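Local coordinates for protein carbohydrate binding family 6 (Clostridium thermocellum, PDB 5A8C) that probably hydrolyses terminal alpha-L-arabinofuranosyl residues from arabinose-containing polysaccharides, as a five-bladed beta-propeller enzyme of glycoside hydrolase family 43, at residues T37-A42 with N266-I271; G47-Y52 with V272-N277. All coordinates share one frame; numbering follows the deposited sequence.

Contact 1 (T37-A42 with N266-I271). With CA (calcium ion), chain B; TRS (2-amino-2-hydroxymethyl-propane-1,3-diol), chain C.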
loop_
_atom_site.group_PDB
_atom_site.type_symbol
_atom_site.label_atom_id
_atom_site.label_comp_id
_atom_site.label_asym_id
_atom_site.label_seq_id
_atom_site.Cartn_x
_atom_site.Cartn_y
_atom_site.Cartn_z
ATOM N N THR A 37 -5.120 8.166 -9.143
ATOM C CA THR A 37 -4.937 7.426 -7.890
ATOM C C THR A 37 -3.915 6.334 -8.092
ATOM O O THR A 37 -3.820 5.707 -9.153
ATOM C CB THR A 37 -6.287 6.760 -7.459
ATOM O OG1 THR A 37 -6.874 5.989 -8.496
ATOM C CG2 THR A 37 -7.263 7.824 -6.957
ATOM N N ALA A 38 -3.151 6.049 -7.020
ATOM C CA ALA A 38 -2.064 5.075 -7.086
ATOM C C ALA A 38 -1.874 4.400 -5.722
ATOM O O ALA A 38 -2.410 4.843 -4.695
ATOM C CB ALA A 38 -0.753 5.750 -7.472
ATOM N N ASP A 39 -1.117 3.319 -5.748
ATOM C CA ASP A 39 -0.602 2.725 -4.472
ATOM C C ASP A 39 -1.703 2.381 -3.485
ATOM O O ASP A 39 -1.663 2.763 -2.313
ATOM C CB ASP A 39 0.400 3.676 -3.799
ATOM C CG ASP A 39 1.432 4.225 -4.735
ATOM O OD1 ASP A 39 1.931 3.497 -5.602
ATOM O OD2 ASP A 39 1.793 5.445 -4.523
ATOM N N PRO A 40 -2.751 1.678 -3.940
ATOM C CA PRO A 40 -3.901 1.460 -3.065
ATOM C C PRO A 40 -3.632 0.615 -1.832
ATOM O O PRO A 40 -2.800 -0.326 -1.874
ATOM C CB PRO A 40 -4.882 0.766 -3.985
ATOM C CG PRO A 40 -4.026 0.026 -4.972
ATOM C CD PRO A 40 -2.902 0.996 -5.235
ATOM N N ALA A 41 -4.428 0.862 -0.809
ATOM C CA ALA A 41 -4.576 -0.007 0.346
ATOM C C ALA A 41 -6.068 -0.094 0.655
ATOM O O ALA A 41 -6.818 0.832 0.385
ATOM C CB ALA A 41 -3.782 0.511 1.537
ATOM N N ALA A 42 -6.506 -1.175 1.261
ATOM C CA ALA A 42 -7.942 -1.419 1.427
ATOM C C ALA A 42 -8.291 -1.953 2.784
ATOM O O ALA A 42 -7.533 -2.704 3.398
ATOM C CB ALA A 42 -8.456 -2.370 0.358
ATOM N N ASN A 266 6.033 1.791 -12.369
ATOM C CA ASN A 266 5.856 1.184 -11.078
ATOM C C ASN A 266 4.530 0.467 -10.920
ATOM O O ASN A 266 3.532 0.695 -11.630
ATOM C CB ASN A 266 6.152 2.158 -9.941
ATOM C CG ASN A 266 5.379 3.451 -10.022
ATOM O OD1 ASN A 266 4.226 3.485 -10.510
ATOM N ND2 ASN A 266 6.013 4.537 -9.616
ATOM N N ASN A 267 4.526 -0.435 -9.940
ATOM C CA ASN A 267 3.493 -1.443 -9.720
ATOM C C ASN A 267 3.300 -1.535 -8.205
ATOM O O ASN A 267 4.312 -1.695 -7.510
ATOM C CB ASN A 267 4.002 -2.760 -10.338
ATOM C CG ASN A 267 2.976 -3.838 -10.604
ATOM O OD1 ASN A 267 1.801 -3.750 -10.239
ATOM N ND2 ASN A 267 3.442 -4.899 -11.280
ATOM N N HIS A 268 2.089 -1.335 -7.677
ATOM C CA HIS A 268 1.903 -1.250 -6.228
ATOM C C HIS A 268 0.531 -1.787 -5.882
ATOM O O HIS A 268 -0.443 -1.485 -6.544
ATOM C CB HIS A 268 2.007 0.203 -5.790
ATOM C CG HIS A 268 2.251 0.407 -4.302
ATOM N ND1 HIS A 268 3.388 1.032 -3.850
ATOM C CD2 HIS A 268 1.521 0.109 -3.191
ATOM C CE1 HIS A 268 3.310 1.078 -2.514
ATOM N NE2 HIS A 268 2.222 0.508 -2.087
ATOM N N HIS A 269 0.455 -2.598 -4.854
ATOM C CA HIS A 269 -0.748 -3.375 -4.568
ATOM C C HIS A 269 -1.133 -3.429 -3.096
ATOM O O HIS A 269 -0.336 -3.110 -2.178
ATOM C CB HIS A 269 -0.374 -4.860 -4.983
ATOM C CG HIS A 269 0.576 -5.470 -4.014
ATOM N ND1 HIS A 269 1.789 -4.886 -3.702
ATOM C CD2 HIS A 269 0.363 -6.470 -3.107
ATOM C CE1 HIS A 269 2.285 -5.545 -2.658
ATOM N NE2 HIS A 269 1.476 -6.548 -2.309
ATOM N N ALA A 270 -2.313 -4.003 -2.884
ATOM C CA ALA A 270 -2.735 -4.491 -1.561
ATOM C C ALA A 270 -3.558 -5.756 -1.824
ATOM O O ALA A 270 -4.196 -5.907 -2.849
ATOM C CB ALA A 270 -3.499 -3.491 -0.750
ATOM N N ILE A 271 -3.596 -6.635 -0.820
ATOM C CA ILE A 271 -4.395 -7.879 -0.839
ATOM C C ILE A 271 -5.430 -7.824 0.272
ATOM O O ILE A 271 -5.059 -7.529 1.411
ATOM C CB ILE A 271 -3.448 -9.099 -0.656
ATOM C CG1 ILE A 271 -2.461 -9.181 -1.808
ATOM C CG2 ILE A 271 -4.255 -10.363 -0.504
ATOM C CD1 ILE A 271 -1.316 -10.134 -1.658
HETATM CA CA CA B . 1.439 -0.128 0.196
HETATM C C TRS C . 5.825 5.112 -4.616
HETATM C C1 TRS C . 7.024 5.462 -3.743
HETATM C C2 TRS C . 5.020 3.991 -3.974
HETATM C C3 TRS C . 4.944 6.364 -4.886
HETATM N N TRS C . 6.333 4.609 -5.947
HETATM O O1 TRS C . 6.548 5.849 -2.457
HETATM O O2 TRS C . 5.718 2.744 -4.049
HETATM O O3 TRS C . 3.944 6.159 -5.838
HETATM O O HOH W 1 0.042 1.807 -0.267
HETATM O O HOH W 2 -0.662 -1.113 -0.375
HETATM O O HOH W 3 1.911 -2.385 -0.704
HETATM O O HOH W 4 2.487 1.695 1.487
HETATM O O HOH W 5 3.591 -0.824 1.115
HETATM O O HOH W 6 0.682 -0.739 2.362
#
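H268 swings its ring away from its own backbone N (chi1 -163°) and D39 turns CG away from its carbonyl carbon, which brings the imidazole beneath the aspartate side chain. D39 CB then sits over the middle of the H268 ring, 3.8 Å from the centroid, in a CH-pi contact. The two side chains cross at about a right angle, and the carboxylate plane is turned 51° from the ring. Both nitrogens of the histidine are used: NE2 of H268 binds the calcium ion at 2.5 Å, with six waters completing its shell, while ND1 of H268 donates a bent bond (133°) to O2 of a Tris molecule, probably from the crystallisation liquor. D39 OD2 accepts a 2.6 Å bond from Tris O3 and is also held by S54. Tris is also hydrogen-bonded to D162 and E211, consistent with the acidic trio lining the central pocket of family 43 propellers. The chain turns a corner at D39, and from there the two segments run almost parallel, joined by no direct hydrogen bond. Water 2, a calcium ligand, donates both to P40 O and to H269 O, each at 2.7 Å, bridging the backbones. P40, with no N-H to satisfy, lays CD 3.7 Å from H268 O; beyond it the small methyl of A270 fits close to P40 O, CB to O being 3.4 Å.

Contact 2 (G47-Y52 with V272-N277); sequences GRLYIY and VEYKGN
This is a seam between the first and last blades of the five-bladed propeller, made by side chains that bridge two sheets. Strands 48-52 and 272-274 share no backbone hydrogen bonds; their axes pass 8.8 Å apart and run roughly antiparallel, at 154°. Y274 spans this gap, its CG anti to the backbone N (chi1 178°), which extends the ring toward the first blade. L49 CB lies straight over the ring centre, 3.9 Å from the centroid, as a CH-pi contact, while K275 CG covers the opposite face. A flat, long residue suits this slot, and V44 of the neighbouring strand 36-45 packs against both Y274 and L49. Nearer the start of strand 272-274, CD1 of L49 meets CG1 of V272, 4.1 Å apart. K275 and G276 are the central residues of a type I' turn from Y274 to N277, and the positive phi of G276 is easily adopted by a residue without a side chain. From that turn the extended lysine chain reaches back along the tyrosine, its NZ giving a weak bond to Y274 OH and another to D77 O. At the exposed end, water 7 links K275 NZ with G47 O. The same carbonyl accepts a hydrogen bond from the tyrosine: Y274 OH lies 2.7 Å from G47 O, tilted 30° from the carbonyl plane.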
loop_
_atom_site.group_PDB
_atom_site.type_symbol
_atom_site.label_atom_id
_atom_site.label_comp_id
_atom_site.label_asym_id
_atom_site.label_seq_id
_atom_site.Cartn_x
_atom_site.Cartn_y
_atom_site.Cartn_z
ATOM N N GLY A 47 -19.583 -3.565 6.108
ATOM C CA GLY A 47 -20.085 -4.126 4.894
ATOM C C GLY A 47 -19.555 -3.504 3.619
ATOM O O GLY A 47 -19.960 -3.954 2.557
ATOM N N ARG A 48 -18.701 -2.485 3.726
ATOM C CA ARG A 48 -18.141 -1.810 2.568
ATOM C C ARG A 48 -16.654 -2.090 2.478
ATOM O O ARG A 48 -15.942 -2.232 3.479
ATOM C CB ARG A 48 -18.340 -0.297 2.687
ATOM C CG ARG A 48 -19.808 0.121 2.685
ATOM C CD ARG A 48 -19.979 1.627 2.656
ATOM N NE ARG A 48 -19.637 2.191 1.373
ATOM C CZ ARG A 48 -20.465 2.221 0.330
ATOM N NH1 ARG A 48 -21.684 1.710 0.360
ATOM N NH2 ARG A 48 -20.003 2.747 -0.785
ATOM N N LEU A 49 -16.164 -2.083 1.243
ATOM C CA LEU A 49 -14.735 -2.130 0.928
ATOM C C LEU A 49 -14.279 -0.711 0.622
ATOM O O LEU A 49 -14.794 -0.087 -0.324
ATOM C CB LEU A 49 -14.508 -3.041 -0.261
ATOM C CG LEU A 49 -13.048 -3.178 -0.727
ATOM C CD1 LEU A 49 -12.156 -3.755 0.326
ATOM C CD2 LEU A 49 -12.974 -3.994 -2.002
ATOM N N TYR A 50 -13.369 -0.195 1.445
ATOM C CA TYR A 50 -12.790 1.134 1.294
ATOM C C TYR A 50 -11.397 0.962 0.727
ATOM O O TYR A 50 -10.596 0.178 1.220
ATOM C CB TYR A 50 -12.700 1.865 2.647
ATOM C CG TYR A 50 -14.018 2.227 3.259
ATOM C CD1 TYR A 50 -14.726 1.321 4.014
ATOM C CD2 TYR A 50 -14.534 3.488 3.088
ATOM C CE1 TYR A 50 -15.963 1.662 4.550
ATOM C CE2 TYR A 50 -15.784 3.860 3.598
ATOM C CZ TYR A 50 -16.489 2.922 4.336
ATOM O OH TYR A 50 -17.723 3.255 4.885
ATOM N N ILE A 51 -11.086 1.797 -0.284
ATOM C CA ILE A 51 -9.736 1.835 -0.897
ATOM C C ILE A 51 -9.182 3.241 -0.725
ATOM O O ILE A 51 -9.860 4.229 -1.040
ATOM C CB ILE A 51 -9.779 1.452 -2.393
ATOM C CG1 ILE A 51 -10.411 0.079 -2.610
ATOM C CG2 ILE A 51 -8.349 1.448 -2.923
ATOM C CD1 ILE A 51 -10.565 -0.290 -4.082
ATOM N N TYR A 52 -7.956 3.300 -0.181
ATOM C CA TYR A 52 -7.245 4.546 0.033
ATOM C C TYR A 52 -6.067 4.560 -0.917
ATOM O O TYR A 52 -5.330 3.555 -0.991
ATOM C CB TYR A 52 -6.727 4.604 1.507
ATOM C CG TYR A 52 -7.832 4.563 2.504
ATOM C CD1 TYR A 52 -8.459 3.353 2.832
ATOM C CD2 TYR A 52 -8.324 5.697 3.111
ATOM C CE1 TYR A 52 -9.483 3.300 3.731
ATOM C CE2 TYR A 52 -9.359 5.664 4.022
ATOM C CZ TYR A 52 -9.961 4.455 4.316
ATOM O OH TYR A 52 -10.992 4.347 5.210
ATOM N N VAL A 272 -6.680 -8.103 -0.069
ATOM C CA VAL A 272 -7.732 -7.930 0.903
ATOM C C VAL A 272 -8.820 -8.981 0.666
ATOM O O VAL A 272 -9.145 -9.311 -0.470
ATOM C CB VAL A 272 -8.329 -6.466 0.834
ATOM C CG1 VAL A 272 -9.013 -6.187 -0.511
ATOM C CG2 VAL A 272 -9.269 -6.163 1.973
ATOM N N GLU A 273 -9.419 -9.442 1.757
ATOM C CA GLU A 273 -10.569 -10.362 1.701
ATOM C C GLU A 273 -11.840 -9.542 1.900
ATOM O O GLU A 273 -11.921 -8.678 2.787
ATOM C CB GLU A 273 -10.456 -11.410 2.788
ATOM C CG GLU A 273 -11.474 -12.523 2.624
ATOM C CD GLU A 273 -11.453 -13.562 3.708
ATOM O OE1 GLU A 273 -10.791 -13.379 4.749
ATOM O OE2 GLU A 273 -12.157 -14.585 3.496
ATOM N N TYR A 274 -12.843 -9.794 1.058
ATOM C CA TYR A 274 -14.121 -9.066 1.156
ATOM C C TYR A 274 -15.229 -10.019 0.792
ATOM O O TYR A 274 -15.217 -10.595 -0.316
ATOM C CB TYR A 274 -14.109 -7.841 0.239
ATOM C CG TYR A 274 -15.416 -7.033 0.218
ATOM C CD1 TYR A 274 -15.962 -6.534 1.414
ATOM C CD2 TYR A 274 -16.103 -6.810 -0.953
ATOM C CE1 TYR A 274 -17.097 -5.757 1.415
ATOM C CE2 TYR A 274 -17.226 -6.012 -0.953
ATOM C CZ TYR A 274 -17.752 -5.533 0.239
ATOM O OH TYR A 274 -18.899 -4.765 0.184
ATOM N N LYS A 275 -16.128 -10.269 1.739
ATOM C CA LYS A 275 -17.286 -11.142 1.528
ATOM C C LYS A 275 -16.856 -12.516 1.026
ATOM O O LYS A 275 -17.478 -13.083 0.131
ATOM C CB LYS A 275 -18.323 -10.471 0.648
ATOM C CG LYS A 275 -18.940 -9.237 1.330
ATOM C CD LYS A 275 -19.921 -8.491 0.464
ATOM C CE LYS A 275 -20.640 -7.389 1.242
ATOM N NZ LYS A 275 -21.568 -6.562 0.370
ATOM N N GLY A 276 -15.828 -13.056 1.652
ATOM C CA GLY A 276 -15.410 -14.412 1.411
ATOM C C GLY A 276 -14.574 -14.651 0.172
ATOM O O GLY A 276 -14.214 -15.798 -0.085
ATOM N N ASN A 277 -14.274 -13.604 -0.600
ATOM C CA ASN A 277 -13.399 -13.679 -1.756
ATOM C C ASN A 277 -12.179 -12.778 -1.504
ATOM O O ASN A 277 -12.225 -11.900 -0.675
ATOM C CB ASN A 277 -14.132 -13.210 -2.997
ATOM C CG ASN A 277 -15.306 -14.082 -3.333
ATOM O OD1 ASN A 277 -16.477 -13.637 -3.301
ATOM N ND2 ASN A 277 -15.051 -15.323 -3.556
HETATM O O HOH W 7 -22.603 -4.941 2.277
#

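How the contacts relate
Contacts 1 and 2 lie along one seam, their centres about 14 Å apart, the first deep in the propeller by the calcium ion and the second toward the surface. Along the chain the order is 37-42, 47-52, 266-271, 272-277, so the two contacts interlock. Strands 36-45 and 48-56 are adjacent in the first sheet, whereas strand 270-274 serves both contacts from the last. A41 O and Y52 N, 2.8 Å apart in a probable hydrogen bond, tie the contacts together, and P40 packs on I51. The start of strand 36-45 pairs by its backbone with R299, beside strand 300-306 of the last sheet, while the contacts join both sheets through side chains and water bridges.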